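Local coordinates for protein homoserine kinase (Cytophaga hutchinsonii, PDB 4P52) that probably phosphorylates the hydroxyl of L-homoserine with ATP, as a homoserine kinase of the GHMP kinase family, at residues D54-G65 against E101-M112. Numbering follows the deposited sequence.
Sequences DEVLLRLSDKKG and EQGIEIELTKKM
D54, on strand 52-61, meets K110 and K111 across the antiparallel pairing with strand 103-110, and its two carboxylate oxygens do separate jobs. OD2 forms a salt bridge with K110 NZ at 2.7 Å, met on its syn side, somewhat out of the carboxylate plane; OD1 takes the backbone N-H of K111 at 3.0 Å, nearly along its C-O axis. K110 reaches the carboxylate because its chain folds back at chi2 and chi3 (-65° and -71°). An asparagine here would probably leave the buried ammonium of K110 without its countercharge and weaken this double grip.

From there the backbones pair regularly: E55 with T109, L57 with E107 and R59 with E105 are hydrogen-bonded pairs, each joined by two bonds. V56, L58, L60, L108, I106 and I104 point to the packed face. Its tightest apolar touch in this pairing is L58 CD2 against I106 CG1 at 3.6 Å, the two side chains lying side by side.

The other face is looser and more polar. R59 sends NE to E107 OE2 at 3.0 Å; the oxygen lies near the guanidinium plane, yet the bond comes in from above the carboxylate plane. L57 CD2 sits 3.6 Å above the plane of the R59 guanidinium, displaced toward its rim. At the outer end the chain turns after S61, and G103 O accepts both S61 N and Q102 NE2, the latter at 2.8 Å. Beyond the turn, G65 O takes I104 N at 3.0 Å.

The pair belongs to the mixed sheet of the GHMP kinase N-terminal region: strand 26-36 flanks 52-61, while strand 66-72 runs parallel to 103-110, and R67 binds E105 and S61. S120 bonds K110, S124 bonds D54, and helices 86-98 and 120-135 cover the apolar face, with I91 and A131 against L58.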
ATOM      1  N   ASP A  54      -9.133 -27.194  -8.160  1.00 26.01           N
ATOM      2  CA  ASP A  54      -9.080 -28.182  -9.210  1.00 27.86           C
ATOM      3  C   ASP A  54      -8.164 -29.330  -8.863  1.00 27.13           C
ATOM      4  O   ASP A  54      -7.285 -29.188  -8.029  1.00 26.69           O
ATOM      5  CB  ASP A  54      -8.618 -27.517 -10.484  1.00 32.97           C
ATOM      6  CG  ASP A  54      -9.738 -26.771 -11.161  1.00 40.97           C
ATOM      7  OD1 ASP A  54     -10.908 -27.151 -10.931  1.00 44.11           O
ATOM      8  OD2 ASP A  54      -9.466 -25.806 -11.907  1.00 43.72           O
ATOM      9  N   GLU A  55      -8.366 -30.469  -9.513  1.00 27.79           N
ATOM     10  CA  GLU A  55      -7.503 -31.633  -9.324  1.00 28.48           C
ATOM     11  C   GLU A  55      -6.822 -32.032 -10.620  1.00 27.77           C
ATOM     12  O   GLU A  55      -7.454 -32.048 -11.684  1.00 28.66           O
ATOM     13  CB  GLU A  55      -8.308 -32.803  -8.771  1.00 32.18           C
ATOM     14  CG  GLU A  55      -8.873 -32.550  -7.386  1.00 37.66           C
ATOM     15  CD  GLU A  55      -9.754 -33.678  -6.875  1.00 48.93           C
ATOM     16  OE1 GLU A  55     -10.085 -34.619  -7.651  1.00 49.87           O
ATOM     17  OE2 GLU A  55     -10.114 -33.625  -5.671  1.00 56.47           O
ATOM     18  N   VAL A  56      -5.535 -32.357 -10.533  1.00 26.57           N
ATOM     19  CA  VAL A  56      -4.797 -32.874 -11.678  1.00 26.24           C
ATOM     20  C   VAL A  56      -4.167 -34.209 -11.331  1.00 26.93           C
ATOM     21  O   VAL A  56      -3.540 -34.345 -10.286  1.00 26.73           O
ATOM     22  CB  VAL A  56      -3.719 -31.886 -12.147  1.00 25.35           C
ATOM     23  CG1 VAL A  56      -2.861 -32.474 -13.259  1.00 25.30           C
ATOM     24  CG2 VAL A  56      -4.392 -30.627 -12.668  1.00 25.33           C
ATOM     25  N   LEU A  57      -4.365 -35.197 -12.201  1.00 27.53           N
ATOM     26  CA  LEU A  57      -3.719 -36.489 -12.053  1.00 28.75           C
ATOM     27  C   LEU A  57      -2.711 -36.647 -13.187  1.00 29.69           C
ATOM     28  O   LEU A  57      -3.054 -36.389 -14.339  1.00 30.81           O
ATOM     29  CB  LEU A  57      -4.763 -37.607 -12.078  1.00 29.82           C
ATOM     30  CG  LEU A  57      -4.254 -39.040 -11.804  1.00 31.47           C
ATOM     31  CD1 LEU A  57      -5.303 -39.926 -11.122  1.00 30.93           C
ATOM     32  CD2 LEU A  57      -3.780 -39.678 -13.097  1.00 32.21           C
ATOM     33  N   LEU A  58      -1.477 -37.039 -12.877  1.00 28.74           N
ATOM     34  CA  LEU A  58      -0.465 -37.272 -13.900  1.00 30.07           C
ATOM     35  C   LEU A  58      -0.020 -38.703 -13.810  1.00 32.02           C
ATOM     36  O   LEU A  58       0.185 -39.175 -12.697  1.00 32.08           O
ATOM     37  CB  LEU A  58       0.759 -36.404 -13.655  1.00 29.88           C
ATOM     38  CG  LEU A  58       0.577 -34.891 -13.583  1.00 30.03           C
ATOM     39  CD1 LEU A  58       1.952 -34.268 -13.657  1.00 30.92           C
ATOM     40  CD2 LEU A  58      -0.291 -34.355 -14.710  1.00 29.76           C
ATOM     41  N   ARG A  59       0.139 -39.392 -14.943  1.00 32.94           N
ATOM     42  CA  ARG A  59       0.794 -40.705 -14.946  1.00 35.44           C
ATOM     43  C   ARG A  59       1.997 -40.667 -15.856  1.00 37.22           C
ATOM     44  O   ARG A  59       2.005 -39.946 -16.854  1.00 37.80           O
ATOM     45  CB  ARG A  59      -0.116 -41.842 -15.438  1.00 37.80           C
ATOM     46  CG  ARG A  59      -1.571 -41.715 -15.079  1.00 38.90           C
ATOM     47  CD  ARG A  59      -2.418 -42.841 -15.673  1.00 41.81           C
ATOM     48  NE  ARG A  59      -3.774 -42.796 -15.095  1.00 44.20           N
ATOM     49  CZ  ARG A  59      -4.121 -43.277 -13.879  1.00 46.15           C
ATOM     50  NH1 ARG A  59      -3.239 -43.876 -13.057  1.00 43.13           N
ATOM     51  NH2 ARG A  59      -5.382 -43.171 -13.468  1.00 48.39           N
ATOM     52  N   LEU A  60       2.999 -41.473 -15.532  1.00 38.45           N
ATOM     53  CA  LEU A  60       4.151 -41.633 -16.389  1.00 41.39           C
ATOM     54  C   LEU A  60       3.777 -42.501 -17.588  1.00 45.86           C
ATOM     55  O   LEU A  60       3.041 -43.477 -17.442  1.00 46.51           O
ATOM     56  CB  LEU A  60       5.292 -42.292 -15.618  1.00 41.35           C
ATOM     57  CG  LEU A  60       5.775 -41.477 -14.429  1.00 40.42           C
ATOM     58  CD1 LEU A  60       6.804 -42.297 -13.666  1.00 40.60           C
ATOM     59  CD2 LEU A  60       6.324 -40.122 -14.870  1.00 39.10           C
ATOM     60  N   SER A  61       4.285 -42.151 -18.767  1.00 49.39           N
ATOM     61  CA  SER A  61       4.024 -42.928 -19.964  1.00 52.96           C
ATOM     62  C   SER A  61       5.321 -43.257 -20.700  1.00 56.15           C
ATOM     63  O   SER A  61       6.233 -42.417 -20.796  1.00 55.55           O
ATOM     64  CB  SER A  61       3.042 -42.180 -20.867  1.00 55.90           C
ATOM     65  OG  SER A  61       2.625 -42.980 -21.962  1.00 60.66           O
ATOM     66  N   ASP A  62       5.409 -44.490 -21.196  1.00 59.39           N
ATOM     67  CA  ASP A  62       6.520 -44.893 -22.063  1.00 63.31           C
ATOM     68  C   ASP A  62       6.400 -44.255 -23.449  1.00 63.19           C
ATOM     69  O   ASP A  62       7.407 -44.034 -24.118  1.00 63.85           O
ATOM     70  CB  ASP A  62       6.624 -46.416 -22.157  1.00 69.94           C
ATOM     71  CG  ASP A  62       7.306 -47.034 -20.932  1.00 79.01           C
ATOM     72  OD1 ASP A  62       7.611 -46.290 -19.974  1.00 81.68           O
ATOM     73  OD2 ASP A  62       7.548 -48.263 -20.919  1.00 82.90           O
ATOM     74  N   LYS A  63       5.168 -43.951 -23.859  1.00 63.07           N
ATOM     75  CA  LYS A  63       4.913 -43.209 -25.084  1.00 65.64           C
ATOM     76  C   LYS A  63       5.237 -41.724 -24.862  1.00 67.13           C
ATOM     77  O   LYS A  63       4.896 -41.156 -23.824  1.00 64.50           O
ATOM     78  CB  LYS A  63       3.463 -43.402 -25.538  1.00 67.56           C
ATOM     79  CG  LYS A  63       3.155 -42.649 -26.824  1.00 76.33           C
ATOM     80  CD  LYS A  63       1.839 -43.058 -27.479  1.00 83.11           C
ATOM     81  CE  LYS A  63       1.610 -42.312 -28.795  1.00 80.73           C
ATOM     82  NZ  LYS A  63       1.425 -40.846 -28.593  1.00 76.30           N
ATOM     83  N   LYS A  64       5.877 -41.097 -25.845  1.00 73.37           N
ATOM     84  CA  LYS A  64       6.404 -39.726 -25.683  1.00 75.51           C
ATOM     85  C   LYS A  64       5.345 -38.620 -25.680  1.00 66.32           C
ATOM     86  O   LYS A  64       4.184 -38.827 -26.071  1.00 64.86           O
ATOM     87  CB  LYS A  64       7.515 -39.400 -26.711  1.00 86.26           C
ATOM     88  CG  LYS A  64       8.729 -40.350 -26.757  1.00 99.11           C
ATOM     89  CD  LYS A  64       9.036 -41.129 -25.466  1.00102.41           C
ATOM     90  CE  LYS A  64       9.748 -40.316 -24.386  1.00101.97           C
ATOM     91  NZ  LYS A  64       9.778 -41.063 -23.092  1.00100.02           N
ATOM     92  N   GLY A  65       5.766 -37.450 -25.208  1.00 59.23           N
ATOM     93  CA  GLY A  65       4.923 -36.275 -25.223  1.00 54.20           C
ATOM     94  C   GLY A  65       4.070 -36.098 -23.983  1.00 50.35           C
ATOM     95  O   GLY A  65       3.815 -37.039 -23.226  1.00 50.28           O
ATOM     96  N   GLU A 101      13.221 -36.092 -21.023  1.00 60.05           N
ATOM     97  CA  GLU A 101      12.387 -36.777 -21.978  1.00 60.71           C
ATOM     98  C   GLU A 101      11.559 -37.774 -21.194  1.00 55.26           C
ATOM     99  O   GLU A 101      12.047 -38.830 -20.786  1.00 54.58           O
ATOM    100  CB  GLU A 101      13.241 -37.475 -23.029  1.00 68.35           C
ATOM    101  CG  GLU A 101      14.179 -36.512 -23.736  1.00 78.85           C
ATOM    102  CD  GLU A 101      14.429 -36.885 -25.186  1.00 87.69           C
ATOM    103  OE1 GLU A 101      15.183 -37.860 -25.441  1.00 89.87           O
ATOM    104  OE2 GLU A 101      13.873 -36.188 -26.067  1.00 87.43           O
ATOM    105  N   GLN A 102      10.302 -37.414 -20.965  1.00 51.00           N
ATOM    106  CA  GLN A 102       9.396 -38.271 -20.226  1.00 47.32           C
ATOM    107  C   GLN A 102       7.976 -38.073 -20.742  1.00 45.03           C
ATOM    108  O   GLN A 102       7.520 -36.935 -20.855  1.00 45.72           O
ATOM    109  CB  GLN A 102       9.494 -37.967 -18.723  1.00 44.65           C
ATOM    110  CG  GLN A 102       8.429 -38.643 -17.885  1.00 42.81           C
ATOM    111  CD  GLN A 102       8.584 -40.141 -17.854  1.00 42.83           C
ATOM    112  OE1 GLN A 102       9.592 -40.639 -17.389  1.00 45.03           O
ATOM    113  NE2 GLN A 102       7.583 -40.866 -18.338  1.00 41.83           N
ATOM    114  N   GLY A 103       7.298 -39.174 -21.075  1.00 42.94           N
ATOM    115  CA  GLY A 103       5.884 -39.141 -21.435  1.00 41.75           C
ATOM    116  C   GLY A 103       5.009 -38.907 -20.210  1.00 39.63           C
ATOM    117  O   GLY A 103       5.276 -39.460 -19.129  1.00 39.09           O
ATOM    118  N   ILE A 104       3.977 -38.081 -20.370  1.00 37.31           N
ATOM    119  CA  ILE A 104       3.072 -37.754 -19.292  1.00 36.11           C
ATOM    120  C   ILE A 104       1.651 -37.738 -19.822  1.00 37.58           C
ATOM    121  O   ILE A 104       1.383 -37.074 -20.828  1.00 37.59           O
ATOM    122  CB  ILE A 104       3.355 -36.342 -18.724  1.00 34.70           C
ATOM    123  CG1 ILE A 104       4.713 -36.256 -18.028  1.00 35.10           C
ATOM    124  CG2 ILE A 104       2.261 -35.913 -17.771  1.00 32.93           C
ATOM    125  CD1 ILE A 104       4.898 -37.162 -16.822  1.00 34.41           C
ATOM    126  N   GLU A 105       0.746 -38.459 -19.155  1.00 38.52           N
ATOM    127  CA  GLU A 105      -0.688 -38.310 -19.404  1.00 39.08           C
ATOM    128  C   GLU A 105      -1.307 -37.507 -18.292  1.00 36.29           C
ATOM    129  O   GLU A 105      -0.979 -37.707 -17.120  1.00 36.99           O
ATOM    130  CB  GLU A 105      -1.384 -39.650 -19.458  1.00 44.20           C
ATOM    131  CG  GLU A 105      -0.902 -40.566 -20.563  1.00 53.80           C
ATOM    132  CD  GLU A 105      -1.529 -41.956 -20.492  1.00 64.85           C
ATOM    133  OE1 GLU A 105      -2.031 -42.356 -19.405  1.00 66.55           O
ATOM    134  OE2 GLU A 105      -1.515 -42.656 -21.532  1.00 73.28           O
ATOM    135  N   ILE A 106      -2.226 -36.622 -18.656  1.00 34.08           N
ATOM    136  CA  ILE A 106      -2.893 -35.747 -17.717  1.00 31.51           C
ATOM    137  C   ILE A 106      -4.369 -36.052 -17.728  1.00 32.69           C
ATOM    138  O   ILE A 106      -4.966 -36.104 -18.781  1.00 35.46           O
ATOM    139  CB  ILE A 106      -2.705 -34.266 -18.132  1.00 29.76           C
ATOM    140  CG1 ILE A 106      -1.213 -33.922 -18.197  1.00 29.63           C
ATOM    141  CG2 ILE A 106      -3.490 -33.314 -17.221  1.00 27.20           C
ATOM    142  CD1 ILE A 106      -0.893 -32.721 -19.047  1.00 29.29           C
ATOM    143  N   GLU A 107      -4.955 -36.260 -16.557  1.00 33.12           N
ATOM    144  CA  GLU A 107      -6.393 -36.274 -16.387  1.00 35.35           C
ATOM    145  C   GLU A 107      -6.699 -35.052 -15.535  1.00 36.20           C
ATOM    146  O   GLU A 107      -6.150 -34.898 -14.451  1.00 35.94           O
ATOM    147  CB  GLU A 107      -6.856 -37.548 -15.685  1.00 38.74           C
ATOM    148  CG  GLU A 107      -6.689 -38.811 -16.515  1.00 47.94           C
ATOM    149  CD  GLU A 107      -6.636 -40.105 -15.693  1.00 58.55           C
ATOM    150  OE1 GLU A 107      -7.173 -40.127 -14.561  1.00 63.22           O
ATOM    151  OE2 GLU A 107      -6.049 -41.113 -16.176  1.00 63.40           O
ATOM    152  N   LEU A 108      -7.557 -34.166 -16.029  1.00 37.97           N
ATOM    153  CA  LEU A 108      -7.879 -32.946 -15.295  1.00 37.94           C
ATOM    154  C   LEU A 108      -9.316 -32.951 -14.811  1.00 37.18           C
ATOM    155  O   LEU A 108     -10.224 -33.174 -15.591  1.00 40.02           O
ATOM    156  CB  LEU A 108      -7.601 -31.721 -16.169  1.00 40.17           C
ATOM    157  CG  LEU A 108      -8.245 -30.384 -15.761  1.00 43.93           C
ATOM    158  CD1 LEU A 108      -7.830 -29.882 -14.375  1.00 43.61           C
ATOM    159  CD2 LEU A 108      -7.939 -29.321 -16.809  1.00 47.92           C
ATOM    160  N   THR A 109      -9.521 -32.684 -13.529  1.00 35.41           N
ATOM    161  CA  THR A 109     -10.863 -32.603 -12.965  1.00 34.31           C
ATOM    162  C   THR A 109     -11.152 -31.211 -12.436  1.00 35.46           C
ATOM    163  O   THR A 109     -10.586 -30.794 -11.430  1.00 35.92           O
ATOM    164  CB  THR A 109     -11.038 -33.564 -11.779  1.00 35.12           C
ATOM    165  OG1 THR A 109     -10.501 -34.855 -12.104  1.00 39.17           O
ATOM    166  CG2 THR A 109     -12.500 -33.688 -11.403  1.00 33.40           C
ATOM    167  N   LYS A 110     -12.047 -30.497 -13.106  1.00 37.93           N
ATOM    168  CA  LYS A 110     -12.571 -29.229 -12.597  1.00 38.81           C
ATOM    169  C   LYS A 110     -13.566 -29.490 -11.483  1.00 42.03           C
ATOM    170  O   LYS A 110     -14.589 -30.152 -11.691  1.00 46.87           O
ATOM    171  CB  LYS A 110     -13.245 -28.404 -13.696  1.00 36.93           C
ATOM    172  CG  LYS A 110     -12.347 -28.084 -14.872  1.00 37.40           C
ATOM    173  CD  LYS A 110     -11.186 -27.186 -14.487  1.00 40.01           C
ATOM    174  CE  LYS A 110     -11.660 -25.774 -14.176  1.00 42.32           C
ATOM    175  NZ  LYS A 110     -10.531 -24.803 -14.118  1.00 42.15           N
ATOM    176  N   LYS A 111     -13.249 -28.969 -10.306  1.00 41.71           N
ATOM    177  CA  LYS A 111     -14.106 -29.066  -9.143  1.00 43.79           C
ATOM    178  C   LYS A 111     -14.599 -27.663  -8.832  1.00 43.72           C
ATOM    179  O   LYS A 111     -15.015 -27.366  -7.714  1.00 45.56           O
ATOM    180  CB  LYS A 111     -13.342 -29.663  -7.950  1.00 48.68           C
ATOM    181  CG  LYS A 111     -12.857 -31.095  -8.158  1.00 58.71           C
ATOM    182  CD  LYS A 111     -13.744 -32.125  -7.469  1.00 63.81           C
ATOM    183  CE  LYS A 111     -13.430 -32.212  -5.982  1.00 66.88           C
ATOM    184  NZ  LYS A 111     -13.725 -33.568  -5.440  1.00 69.58           N
HETATM  185  N   MSE A 112     -14.545 -26.800  -9.836  1.00 44.30           N
HETATM  186  CA  MSE A 112     -14.958 -25.413  -9.708  1.00 45.22           C
HETATM  187  C   MSE A 112     -15.305 -24.924 -11.076  1.00 45.51           C
HETATM  188  O   MSE A 112     -14.762 -25.418 -12.062  1.00 45.97           O
HETATM  189  CB  MSE A 112     -13.825 -24.567  -9.142  1.00 47.72           C
HETATM  190  CG  MSE A 112     -12.600 -24.490 -10.047  1.00 56.36           C
HETATM  191 SE   MSE A 112     -11.203 -23.386  -9.174  1.00 69.90          SE
HETATM  192  CE  MSE A 112     -12.152 -21.665  -9.083  1.00 55.40           C
TER
HETATM  193  O   HOH W   1       7.655 -43.975 -18.453  1.00 49.11           O